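Local coordinates for Mlr6093 protein (Mesorhizobium loti, PDB 2QJ8) that probably acts as a zinc-dependent hydrolase of the aspartoacylase family, cleaving ester bonds or the carbon-nitrogen bonds of linear amides, at residues D139-G144 against C204-G209; D148-I153 against S273-V278; L180-N185 against L252-S257; D258-P263 against R301-S306; T307-R312 against V323-R328. All blocks are in the same frame, centred on the assembly; numbering follows the deposited sequence.

Contact 1 of 5, residues D139-G144 against C204-G209; sequences DLHSFG and CTEFGG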
# COMPACT_ATOMS: atom_id res chain seq x y z
N ASP A 139 -11.77 0.21 17.52
CA ASP A 139 -11.70 0.54 16.08
C ASP A 139 -10.41 -0.02 15.50
O ASP A 139 -9.33 0.24 16.02
CB ASP A 139 -11.82 2.04 15.87
CG ASP A 139 -11.86 2.45 14.36
OD1 ASP A 139 -12.62 1.87 13.54
OD2 ASP A 139 -11.15 3.41 14.02
N LEU A 140 -10.54 -0.82 14.42
CA LEU A 140 -9.43 -1.42 13.69
C LEU A 140 -9.15 -0.38 12.59
O LEU A 140 -9.77 -0.39 11.52
CB LEU A 140 -9.81 -2.81 13.19
CG LEU A 140 -10.42 -3.73 14.27
CD1 LEU A 140 -10.84 -5.06 13.68
CD2 LEU A 140 -9.49 -3.95 15.50
N HIS A 141 -8.21 0.52 12.90
CA HIS A 141 -8.02 1.79 12.17
C HIS A 141 -6.91 1.82 11.10
O HIS A 141 -5.85 1.19 11.24
CB HIS A 141 -7.78 2.88 13.21
CG HIS A 141 -7.65 4.26 12.65
ND1 HIS A 141 -6.44 4.90 12.52
CD2 HIS A 141 -8.59 5.13 12.19
CE1 HIS A 141 -6.63 6.09 11.98
NE2 HIS A 141 -7.93 6.26 11.77
N SER A 142 -7.21 2.52 10.01
CA SER A 142 -6.28 2.64 8.93
C SER A 142 -5.37 3.79 9.21
O SER A 142 -5.82 4.92 9.21
CB SER A 142 -7.02 2.92 7.63
OG SER A 142 -6.07 3.06 6.58
N PHE A 143 -4.10 3.52 9.46
CA PHE A 143 -3.16 4.61 9.69
C PHE A 143 -2.96 5.38 8.36
O PHE A 143 -2.95 6.62 8.35
CB PHE A 143 -1.85 4.07 10.25
CG PHE A 143 -0.96 5.13 10.80
CD1 PHE A 143 -1.23 5.68 12.05
CD2 PHE A 143 0.12 5.60 10.08
CE1 PHE A 143 -0.44 6.65 12.58
CE2 PHE A 143 0.93 6.58 10.61
CZ PHE A 143 0.64 7.10 11.87
N GLY A 144 -2.85 4.63 7.26
CA GLY A 144 -2.70 5.19 5.90
C GLY A 144 -2.01 4.10 5.08
O GLY A 144 -1.01 3.57 5.57
N CYS A 204 -8.04 2.33 19.66
CA CYS A 204 -7.74 2.39 18.25
C CYS A 204 -6.45 1.62 17.95
O CYS A 204 -5.37 2.05 18.37
CB CYS A 204 -7.61 3.87 17.89
SG CYS A 204 -7.58 4.21 16.17
N THR A 205 -6.56 0.48 17.26
CA THR A 205 -5.41 -0.34 16.88
C THR A 205 -5.01 0.16 15.50
O THR A 205 -5.87 0.41 14.67
CB THR A 205 -5.74 -1.81 16.86
OG1 THR A 205 -6.76 -2.02 15.91
CG2 THR A 205 -6.24 -2.27 18.23
N GLU A 206 -3.71 0.30 15.24
CA GLU A 206 -3.24 0.92 14.00
C GLU A 206 -2.71 -0.05 12.97
O GLU A 206 -1.81 -0.84 13.27
CB GLU A 206 -2.16 1.95 14.30
CG GLU A 206 -2.62 3.12 15.15
CD GLU A 206 -3.72 3.99 14.54
OE1 GLU A 206 -3.87 4.06 13.31
OE2 GLU A 206 -4.43 4.66 15.33
N PHE A 207 -3.27 0.08 11.76
CA PHE A 207 -2.93 -0.73 10.58
C PHE A 207 -2.38 0.21 9.50
O PHE A 207 -3.06 1.17 9.12
CB PHE A 207 -4.17 -1.46 10.03
CG PHE A 207 -4.74 -2.52 10.96
CD1 PHE A 207 -5.60 -2.18 12.00
CD2 PHE A 207 -4.44 -3.87 10.78
CE1 PHE A 207 -6.12 -3.16 12.84
CE2 PHE A 207 -4.98 -4.85 11.62
CZ PHE A 207 -5.80 -4.48 12.67
N GLY A 208 -1.14 -0.04 9.08
CA GLY A 208 -0.47 0.72 8.01
C GLY A 208 -0.50 -0.14 6.75
O GLY A 208 -0.86 -1.31 6.81
N GLY A 209 -0.13 0.45 5.61
CA GLY A 209 -0.10 -0.28 4.34
C GLY A 209 1.11 -1.14 4.05
O GLY A 209 1.16 -1.76 3.00
O HOH W 1 -3.81 1.93 6.24

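Contact 2 of 5, residues D148-I153 against S273-V278; sequences DCAPSI and SVMDEV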
# COMPACT_ATOMS: atom_id res chain seq x y z
N ASP A 148 3.90 2.79 6.60
CA ASP A 148 4.18 1.57 7.32
C ASP A 148 4.22 2.10 8.78
O ASP A 148 4.77 3.16 9.03
CB ASP A 148 5.53 1.01 6.95
CG ASP A 148 5.71 -0.42 7.40
OD1 ASP A 148 4.73 -1.10 7.77
OD2 ASP A 148 6.85 -0.90 7.37
N CYS A 149 3.57 1.40 9.70
CA CYS A 149 3.62 1.76 11.10
C CYS A 149 3.67 0.50 11.95
O CYS A 149 3.32 -0.59 11.48
CB CYS A 149 2.47 2.67 11.51
SG CYS A 149 0.85 1.92 11.61
N ALA A 150 4.13 0.66 13.18
CA ALA A 150 4.22 -0.44 14.13
C ALA A 150 2.83 -0.98 14.47
O ALA A 150 1.89 -0.19 14.51
CB ALA A 150 4.89 0.06 15.41
N PRO A 151 2.69 -2.31 14.70
CA PRO A 151 1.39 -2.82 15.20
C PRO A 151 1.27 -2.27 16.61
O PRO A 151 2.13 -2.52 17.45
CB PRO A 151 1.55 -4.34 15.18
CG PRO A 151 2.76 -4.60 14.32
CD PRO A 151 3.66 -3.40 14.53
N SER A 152 0.22 -1.49 16.84
CA SER A 152 0.15 -0.66 18.03
C SER A 152 -1.24 -0.14 18.37
O SER A 152 -2.19 -0.42 17.67
CB SER A 152 1.03 0.60 17.76
OG SER A 152 0.62 1.29 16.59
N ILE A 153 -1.31 0.54 19.51
CA ILE A 153 -2.44 1.32 19.91
C ILE A 153 -1.87 2.71 20.15
O ILE A 153 -0.83 2.83 20.79
CB ILE A 153 -3.07 0.79 21.21
CG1 ILE A 153 -3.88 -0.48 20.91
CG2 ILE A 153 -3.97 1.82 21.82
CD1 ILE A 153 -4.23 -1.28 22.09
N SER A 273 13.40 1.82 8.58
CA SER A 273 12.22 0.96 8.69
C SER A 273 11.55 1.10 10.03
O SER A 273 12.17 1.56 10.98
CB SER A 273 12.65 -0.49 8.52
OG SER A 273 13.12 -0.72 7.21
N VAL A 274 10.28 0.69 10.12
CA VAL A 274 9.55 0.73 11.39
C VAL A 274 10.33 -0.11 12.42
O VAL A 274 10.90 -1.11 12.06
CB VAL A 274 8.09 0.26 11.23
CG1 VAL A 274 7.46 -0.01 12.58
CG2 VAL A 274 7.29 1.32 10.44
N MSE A 275 10.42 0.40 13.65
CA MSE A 275 11.17 -0.19 14.78
C MSE A 275 12.66 0.11 14.83
O MSE A 275 13.30 -0.21 15.84
CB MSE A 275 10.91 -1.71 14.99
CG MSE A 275 9.42 -2.10 15.08
SE MSE A 275 8.42 -1.11 16.43
CE MSE A 275 9.36 -1.70 18.03
N ASP A 276 13.23 0.74 13.79
CA ASP A 276 14.63 1.11 13.83
C ASP A 276 14.82 2.16 14.91
O ASP A 276 13.97 3.04 15.07
CB ASP A 276 15.12 1.74 12.52
CG ASP A 276 15.33 0.74 11.40
OD1 ASP A 276 15.19 -0.50 11.57
OD2 ASP A 276 15.63 1.24 10.30
N GLU A 277 15.95 2.06 15.61
CA GLU A 277 16.35 3.01 16.63
C GLU A 277 17.35 3.92 15.92
O GLU A 277 18.41 3.45 15.47
CB GLU A 277 16.99 2.25 17.80
CG GLU A 277 15.99 1.33 18.51
CD GLU A 277 16.57 0.60 19.71
OE1 GLU A 277 17.81 0.38 19.75
OE2 GLU A 277 15.77 0.23 20.62
N VAL A 278 17.00 5.21 15.78
CA VAL A 278 17.85 6.18 15.08
C VAL A 278 18.48 7.17 16.08
O VAL A 278 17.92 7.43 17.14
CB VAL A 278 17.08 6.92 13.97
CG1 VAL A 278 16.45 5.89 12.98
CG2 VAL A 278 16.02 7.82 14.56
O HOH W 2 9.23 -0.05 7.57

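Contact 3 of 5, residues L180-N185 against L252-S257; sequences LLWEHN and LETTSS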
# COMPACT_ATOMS: atom_id res chain seq x y z
N LEU A 180 1.50 3.88 21.86
CA LEU A 180 2.05 5.22 21.64
C LEU A 180 1.22 6.33 22.24
O LEU A 180 0.06 6.47 21.87
CB LEU A 180 2.20 5.49 20.14
CG LEU A 180 2.87 6.80 19.69
CD1 LEU A 180 4.34 6.94 20.11
CD2 LEU A 180 2.73 6.94 18.19
N LEU A 181 1.83 7.11 23.14
CA LEU A 181 1.18 8.29 23.69
C LEU A 181 1.41 9.41 22.68
O LEU A 181 2.55 9.73 22.34
CB LEU A 181 1.71 8.66 25.08
CG LEU A 181 1.70 7.61 26.19
CD1 LEU A 181 1.89 8.33 27.52
CD2 LEU A 181 0.43 6.80 26.23
N TRP A 182 0.34 10.00 22.17
CA TRP A 182 0.46 11.03 21.16
C TRP A 182 -0.75 11.97 21.15
O TRP A 182 -1.85 11.56 20.83
CB TRP A 182 0.64 10.36 19.79
CG TRP A 182 0.84 11.31 18.62
CD1 TRP A 182 1.23 12.63 18.67
CD2 TRP A 182 0.80 10.97 17.23
NE1 TRP A 182 1.34 13.14 17.41
CE2 TRP A 182 1.10 12.14 16.50
CE3 TRP A 182 0.51 9.80 16.52
CZ2 TRP A 182 1.11 12.18 15.10
CZ3 TRP A 182 0.52 9.84 15.13
CH2 TRP A 182 0.81 11.03 14.44
N GLU A 183 -0.48 13.25 21.42
CA GLU A 183 -1.49 14.29 21.46
C GLU A 183 -1.60 14.89 20.07
O GLU A 183 -1.19 16.02 19.82
CB GLU A 183 -1.12 15.30 22.55
CG GLU A 183 -2.19 16.31 22.85
CD GLU A 183 -1.89 17.16 24.10
OE1 GLU A 183 -1.05 16.80 24.97
OE2 GLU A 183 -2.54 18.22 24.21
N HIS A 184 -2.19 14.12 19.16
CA HIS A 184 -2.33 14.52 17.75
C HIS A 184 -3.45 15.53 17.45
O HIS A 184 -3.44 16.19 16.41
CB HIS A 184 -2.43 13.29 16.81
CG HIS A 184 -3.48 12.28 17.20
ND1 HIS A 184 -4.82 12.46 16.97
CD2 HIS A 184 -3.36 11.07 17.78
CE1 HIS A 184 -5.49 11.41 17.39
NE2 HIS A 184 -4.62 10.54 17.89
N ASN A 185 -4.41 15.65 18.36
CA ASN A 185 -5.57 16.54 18.24
C ASN A 185 -6.47 16.32 17.00
O ASN A 185 -7.21 17.21 16.59
CB ASN A 185 -5.14 18.01 18.43
CG ASN A 185 -4.65 18.30 19.86
OD1 ASN A 185 -3.57 18.87 20.05
ND2 ASN A 185 -5.45 17.90 20.86
N LEU A 252 5.82 4.19 24.25
CA LEU A 252 6.57 5.28 23.63
C LEU A 252 5.68 6.51 23.54
O LEU A 252 4.47 6.40 23.70
CB LEU A 252 7.02 4.84 22.22
CG LEU A 252 7.88 3.58 22.07
CD1 LEU A 252 8.24 3.31 20.58
CD2 LEU A 252 9.15 3.66 22.90
N GLU A 253 6.30 7.67 23.35
CA GLU A 253 5.55 8.92 23.14
C GLU A 253 6.16 9.69 21.99
O GLU A 253 7.37 9.61 21.75
CB GLU A 253 5.47 9.82 24.40
CG GLU A 253 6.74 10.39 24.86
CD GLU A 253 6.60 11.17 26.16
OE1 GLU A 253 5.46 11.52 26.56
OE2 GLU A 253 7.64 11.44 26.77
N THR A 254 5.31 10.45 21.32
CA THR A 254 5.72 11.27 20.19
C THR A 254 5.22 12.68 20.42
O THR A 254 4.07 12.89 20.77
CB THR A 254 5.27 10.72 18.81
OG1 THR A 254 5.56 11.68 17.79
CG2 THR A 254 3.82 10.45 18.76
N THR A 255 6.16 13.63 20.27
CA THR A 255 5.91 15.09 20.44
C THR A 255 6.19 15.75 19.10
O THR A 255 6.72 15.09 18.19
CB THR A 255 6.80 15.73 21.58
OG1 THR A 255 8.20 15.63 21.25
CG2 THR A 255 6.53 15.04 22.93
N SER A 256 5.87 17.04 18.96
CA SER A 256 6.03 17.74 17.66
C SER A 256 7.39 17.64 16.99
O SER A 256 7.45 17.45 15.78
CB SER A 256 5.58 19.20 17.75
OG SER A 256 4.17 19.23 17.67
N SER A 257 8.48 17.67 17.76
CA SER A 257 9.83 17.51 17.18
C SER A 257 10.11 16.10 16.55
O SER A 257 11.08 15.94 15.79
CB SER A 257 10.89 17.87 18.20
OG SER A 257 10.83 17.02 19.31
O HOH W 3 2.31 14.29 21.88

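Contact 4 of 5, residues D258-P263 against R301-S306; sequences DQLKSP and RAQSKS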
# COMPACT_ATOMS: atom_id res chain seq x y z
N ASP A 258 9.27 15.11 16.89
CA ASP A 258 9.36 13.76 16.40
C ASP A 258 8.56 13.52 15.12
O ASP A 258 8.65 12.44 14.54
CB ASP A 258 8.80 12.79 17.45
CG ASP A 258 9.56 12.78 18.73
OD1 ASP A 258 10.79 12.66 18.69
OD2 ASP A 258 8.92 12.79 19.81
N GLN A 259 7.75 14.50 14.71
CA GLN A 259 6.93 14.40 13.51
C GLN A 259 7.68 15.10 12.40
O GLN A 259 7.65 16.32 12.29
CB GLN A 259 5.56 15.06 13.74
CG GLN A 259 4.72 14.37 14.82
CD GLN A 259 3.57 15.23 15.27
OE1 GLN A 259 3.34 15.38 16.45
NE2 GLN A 259 2.88 15.84 14.32
N LEU A 260 8.38 14.32 11.58
CA LEU A 260 9.21 14.88 10.54
C LEU A 260 8.36 15.17 9.27
O LEU A 260 7.55 14.34 8.83
CB LEU A 260 10.41 13.96 10.27
CG LEU A 260 11.27 13.59 11.48
CD1 LEU A 260 12.35 12.64 11.04
CD2 LEU A 260 11.90 14.81 12.14
N LYS A 261 8.58 16.34 8.69
CA LYS A 261 7.85 16.83 7.53
C LYS A 261 8.82 17.16 6.39
O LYS A 261 9.98 17.43 6.62
CB LYS A 261 7.05 18.10 7.90
CG LYS A 261 5.94 17.88 8.95
CD LYS A 261 5.41 19.21 9.51
N SER A 262 8.34 17.09 5.15
CA SER A 262 9.11 17.46 4.00
C SER A 262 9.14 18.99 3.95
O SER A 262 8.12 19.63 4.18
CB SER A 262 8.46 16.93 2.73
OG SER A 262 7.11 17.37 2.63
N PRO A 263 10.30 19.59 3.64
CA PRO A 263 10.37 21.05 3.58
C PRO A 263 9.83 21.63 2.26
O PRO A 263 9.64 22.85 2.17
CB PRO A 263 11.87 21.30 3.65
CG PRO A 263 12.45 20.13 2.91
CD PRO A 263 11.60 18.97 3.30
N ARG A 301 16.27 14.80 8.58
CA ARG A 301 16.95 14.20 9.73
C ARG A 301 16.16 14.18 11.06
O ARG A 301 15.38 15.10 11.35
CB ARG A 301 18.27 14.93 9.96
CG ARG A 301 19.29 14.76 8.85
CD ARG A 301 20.46 15.69 9.02
NE ARG A 301 21.38 15.53 7.90
CZ ARG A 301 22.40 14.67 7.82
NH1 ARG A 301 22.70 13.83 8.80
NH2 ARG A 301 23.14 14.62 6.72
N ALA A 302 16.41 13.13 11.85
CA ALA A 302 15.86 12.98 13.20
C ALA A 302 16.40 14.10 14.12
O ALA A 302 17.60 14.42 14.11
CB ALA A 302 16.23 11.61 13.77
N GLN A 303 15.51 14.68 14.90
CA GLN A 303 15.86 15.74 15.85
C GLN A 303 16.30 15.20 17.22
O GLN A 303 16.74 15.98 18.06
CB GLN A 303 14.72 16.73 16.02
CG GLN A 303 14.38 17.42 14.73
CD GLN A 303 13.32 18.48 14.88
OE1 GLN A 303 13.32 19.26 15.84
NE2 GLN A 303 12.42 18.54 13.92
N SER A 304 16.17 13.89 17.45
CA SER A 304 16.60 13.28 18.69
C SER A 304 16.72 11.78 18.51
O SER A 304 16.21 11.22 17.53
CB SER A 304 15.62 13.56 19.85
OG SER A 304 14.50 12.70 19.78
N LYS A 305 17.37 11.14 19.48
CA LYS A 305 17.50 9.70 19.49
C LYS A 305 16.08 9.20 19.71
O LYS A 305 15.42 9.65 20.63
CB LYS A 305 18.44 9.22 20.60
CG LYS A 305 18.64 7.72 20.60
CD LYS A 305 19.58 7.28 21.67
CE LYS A 305 19.71 5.77 21.65
NZ LYS A 305 20.29 5.25 20.38
N SER A 306 15.61 8.33 18.83
CA SER A 306 14.24 7.86 18.87
C SER A 306 14.06 6.58 18.08
O SER A 306 15.02 6.10 17.45
CB SER A 306 13.34 8.98 18.32
OG SER A 306 13.94 9.56 17.16
O HOH W 4 12.96 12.04 17.29

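Contact 5 of 5, residues T307-R312 against V323-R328; sequences TVFAIR and VAILAR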
# COMPACT_ATOMS: atom_id res chain seq x y z
N THR A 307 12.85 6.01 18.16
CA THR A 307 12.46 4.81 17.41
C THR A 307 11.54 5.21 16.29
O THR A 307 10.75 6.12 16.44
CB THR A 307 11.77 3.77 18.33
OG1 THR A 307 12.68 3.39 19.37
CG2 THR A 307 11.38 2.51 17.57
N VAL A 308 11.65 4.55 15.16
CA VAL A 308 10.74 4.79 14.03
C VAL A 308 9.42 4.09 14.31
O VAL A 308 9.36 2.87 14.34
CB VAL A 308 11.28 4.33 12.67
CG1 VAL A 308 10.22 4.62 11.57
CG2 VAL A 308 12.62 5.03 12.35
N PHE A 309 8.38 4.88 14.52
CA PHE A 309 7.06 4.35 14.77
C PHE A 309 6.35 4.19 13.45
O PHE A 309 5.75 3.17 13.21
CB PHE A 309 6.25 5.24 15.72
CG PHE A 309 4.78 4.90 15.74
CD1 PHE A 309 4.33 3.80 16.46
CD2 PHE A 309 3.85 5.63 15.00
CE1 PHE A 309 3.00 3.48 16.48
CE2 PHE A 309 2.50 5.28 14.99
CZ PHE A 309 2.08 4.20 15.75
N ALA A 310 6.42 5.22 12.59
CA ALA A 310 5.79 5.19 11.29
C ALA A 310 6.63 5.95 10.29
O ALA A 310 7.30 6.92 10.65
CB ALA A 310 4.37 5.79 11.38
N ILE A 311 6.60 5.51 9.03
CA ILE A 311 7.36 6.15 7.95
C ILE A 311 6.64 5.91 6.63
O ILE A 311 6.09 4.83 6.42
CB ILE A 311 8.83 5.68 7.92
CG1 ILE A 311 9.65 6.59 6.97
CG2 ILE A 311 8.93 4.17 7.58
CD1 ILE A 311 11.10 6.43 7.02
N ARG A 312 6.58 6.95 5.78
CA ARG A 312 5.93 6.87 4.47
C ARG A 312 6.68 5.97 3.53
O ARG A 312 7.91 5.83 3.64
CB ARG A 312 5.87 8.22 3.75
CG ARG A 312 4.82 9.15 4.21
CD ARG A 312 4.61 10.27 3.15
NE ARG A 312 3.78 11.37 3.65
CZ ARG A 312 2.47 11.33 3.87
NH1 ARG A 312 1.74 10.23 3.67
NH2 ARG A 312 1.86 12.41 4.34
N VAL A 323 6.23 12.91 6.97
CA VAL A 323 6.84 11.78 6.29
C VAL A 323 7.32 10.69 7.22
O VAL A 323 7.54 9.61 6.77
CB VAL A 323 7.97 12.22 5.33
CG1 VAL A 323 7.37 13.07 4.22
CG2 VAL A 323 9.10 12.94 6.09
N ALA A 324 7.53 11.00 8.49
CA ALA A 324 7.94 10.02 9.47
C ALA A 324 7.45 10.42 10.87
O ALA A 324 7.34 11.62 11.16
CB ALA A 324 9.50 9.85 9.44
N ILE A 325 7.11 9.42 11.68
CA ILE A 325 6.72 9.64 13.07
C ILE A 325 7.69 8.84 13.93
O ILE A 325 7.73 7.61 13.86
CB ILE A 325 5.29 9.23 13.37
CG1 ILE A 325 4.34 10.03 12.48
CG2 ILE A 325 4.98 9.50 14.85
CD1 ILE A 325 2.96 9.58 12.59
N LEU A 326 8.48 9.57 14.69
CA LEU A 326 9.48 9.01 15.58
C LEU A 326 8.85 9.06 16.98
O LEU A 326 7.91 9.81 17.22
CB LEU A 326 10.79 9.81 15.49
CG LEU A 326 11.77 9.50 14.34
CD1 LEU A 326 11.15 9.03 13.06
CD2 LEU A 326 12.73 10.68 14.09
N ALA A 327 9.32 8.20 17.86
CA ALA A 327 8.81 8.13 19.23
C ALA A 327 9.95 7.83 20.18
O ALA A 327 10.97 7.23 19.80
CB ALA A 327 7.72 7.08 19.34
N ARG A 328 9.77 8.25 21.42
CA ARG A 328 10.75 8.03 22.45
C ARG A 328 10.14 7.35 23.63
O ARG A 328 8.98 7.57 23.90
CB ARG A 328 11.28 9.37 22.92
CG ARG A 328 11.89 10.18 21.82
CD ARG A 328 12.39 11.46 22.40
NE ARG A 328 12.04 12.58 21.55
CZ ARG A 328 12.25 13.86 21.86
NH1 ARG A 328 12.85 14.21 23.01
NH2 ARG A 328 11.88 14.81 20.99

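Contact 1 of 5, residues D139-G144 against C204-G209
Glu206 places a single carboxylate oxygen, OE1, at the edges of two rings of segment 139-144, in the plane of the His141 imidazole and in that of the Phe143 phenyl, with its carboxylate turned 79° to each. The Phe207 ring, on the other face of the sheet, has the carbonyl oxygen of His141 at its edge. His141 ND1 donates to Glu206 OE1 over 2.8 Å in a nearly straight bond (172° at the hydrogen), received on the syn side of the carboxylate. With CG anti to the backbone N (chi1 -176°), His141 runs alongside Glu206 and points the same way, and a bend at chi2 of Glu206 brings OE1 to the imidazole. Phe143 CD1 reaches Glu206 OE1 at 3.3 Å. A leucine in place of His141 would probably leave Glu206 OE1 without its donor and the carboxylate freer to turn. The parallel backbones bond through Thr205 N to Asp139 O (3.0 Å), His141 N to Thr205 O (2.9 Å) and Phe207 N to His141 O (2.9 Å). Within the catalytic domain, strand 136-144 lies between strands 47-52 and 201-208. Phe207 packs on helix 60-75 and stacks on Tyr220 of helix 218-230, whereas Phe143 and Glu206 meet strands 147-149 and 152-155.

Contact 2 of 5, residues D148-I153 against S273-V278
The backbones of Cys149 and Val274 approach to 6.0 Å between their CA atoms without any direct hydrogen bond, a strand end meeting a type II turn that runs from Ser273 to Asp276. The turn is closed by Asp276 N bonding to Ser273 O at 3.1 Å, and its third residue, the selenomethionine Met275, has the positive phi (83°) such a turn requires. Val274, at the second position, carries the contact. Its two methyls lie along the facing chain, Val274 CG2 3.4 Å from Asp148 O and Val274 CG1 3.4 Å from Ala150 N. The torsion that holds CG1 anti to the Val274 backbone N (chi1 166°) also turns that methyl toward the Ala150 side chain. There the Ala150 CB meets the selenium as well, Met275 SE coming to 3.9 Å after bends at chi2 and chi3 of its chain. Both segments border strand 306-312 in the beta-rich C-terminal part of the protein: Asp148 and Ala150 bond through their backbones to Ile311 and Phe309, and Met275 and Asp276 bond to Val308. At the margin of the apolar patch a water joins the two sides, donating to Asp148 OD2 at 2.5 Å and accepting from Val274 N at 2.9 Å. The Asp276 side chain braces the turn from within, since its OD2 takes the Ser273 N-H at 2.9 Å from above the carboxylate plane. Within 148-153, Ser152 OG donates to Ala150 O from above the carbonyl plane, where the chain bends between strands 147-149 and 152-155.

Contact 3 of 5, residues L180-N185 against L252-S257
Leu180 and Leu252 are paired in a parallel beta ladder that joins strand 178-182 of the catalytic domain to strand 250-261. The ladder is held by Leu181 N donating to Leu252 O at 2.8 Å, nearly straight at 171°, and by Thr254 N donating to Leu181 O at 3.0 Å. Leu180, Trp182, Leu252 and Thr254 project on one face of the pair. Leu180 turns its CD1 methyl toward the neighbouring strand, 3.6 Å from Leu252 O and 4.0 Å from Leu252 CB. The Thr254 side chain runs obliquely across those of Leu180 and Trp182, its CG2 standing between the backbone N and the carbonyl carbon and 3.7 Å from Leu180 CD2. Trp182, its CG anti to the backbone N (chi1 -177°), holds the indole where the Thr254 methyl, CG2, comes over one face of the five-membered ring in a CH-pi contact; the modelled approach is shorter than carbons allow, so its exact depth is doubtful. The opposite face of the indole is covered toward its rim by His184 CB. Both polar ends look elsewhere: Trp182 NE1 donates to Gln259 OE1, and Thr254 OG1 is bonded to Leu326 O on strand 322-329, whose residues Ile325 and Ala327 pack against this same face. Beyond the ladder, a water at the edge of the Trp182 ring and in its plane accepts from Glu183 N at 3.0 Å and donates to Thr254 O at 2.5 Å.

Contact 4 of 5, residues D258-P263 against R301-S306
Leu260 rests its two methyls against the backbone of the 301-306 loop, CD2 lying 3.6 Å from Arg301 O and CD1 4.1 Å from Ala302 CA; its CG is anti to the carbonyl carbon (chi1 -54°), from where both methyls reach the loop backbone. The Gln303 side chain slides past in the opposite direction, its NE2 4.2 Å from Leu260 CD2. A second point of contact is polar and runs through one water, which donates to Asp258 OD1 (2.7 Å) and to Ser306 OG (2.7 Å) and is bonded to Ser304 OG (3.0 Å). Ser306 OG in turn donates to Ser304 O at 2.8 Å, from above the carbonyl plane, and this fixes the hydroxyl that meets the water. Leu260 also touches Val284, Ile300 and Leu326, of strands 283-288, 298-301 and 322-329. An alanine at Leu260 would probably open a gap between strand 259-261 and the loop, taking an apolar neighbour from Val284 and Ile300. Asp258 is positioned by a salt bridge from Arg328 NE to OD1 and by the Thr255 N-H on OD2. With both oxygens of this buried carboxylate engaged and an arginine beside it, Asp258 probably keeps its negative charge.

Contact 5 of 5, residues T307-R312 against V323-R328
Phe309 and Ala310 both face Ile325, forming a classic beta bulge in the antiparallel pair of strands 306-312 and 322-329, part of the beta-rich C-terminal region. Both amides converge on one acceptor, Phe309 N reaching Ile325 O at 2.9 Å and Ala310 N reaching it at 3.0 Å. Each lies in the carbonyl plane, and Ala310 N is on a lone pair. Regular pairing resumes on either side of the bulge: Ile325 N donates to Ala310 O at 2.7 Å, and Thr307 N to Ala327 O at 2.8 Å, nearly straight at 178°. The bulge moves the register by one residue, so Val308 sits across from Leu326 but Ile311 across from Ala324. On that face Val308 CG2 touches Leu326 CD1 at 4.3 Å, and Ile311 CG1 meets Ala324 CB at 4.1 Å. The Phe309 ring packs on the side of Ala310, Ile325 and Ala327: CG anti to the backbone N (chi1 166°) lays it alongside Ile325, CD2 4.0 Å from Ile325 CG2. Phe309 CB lies 4.3 Å from Ala327 CB, and Val178 and Leu180 pack against the side chain. The extra residue thus costs no pairing at the buried Ile325 carbonyl, since two N-H groups grip its oxygen.

From the N terminus, contact 1 is the first to close, bringing strand 201-208 back beside strand 136-144 in the catalytic domain. Contact 2 starts within that loop and closes beyond it, so the two cross; it ties the strands after 136-144 to the turn before strand 277-278. Contact 3 also crosses contact 1 but lies wholly inside the span of contact 2, linking strand 178-182 to strand 250-261. Contact 4 takes up strand 250-261 where contact 3 leaves it and crosses contact 2 in reaching the 301-306 loop. Contact 5 follows all of these as a short local closure, its strands flanked by contacts 2, 3 and 4.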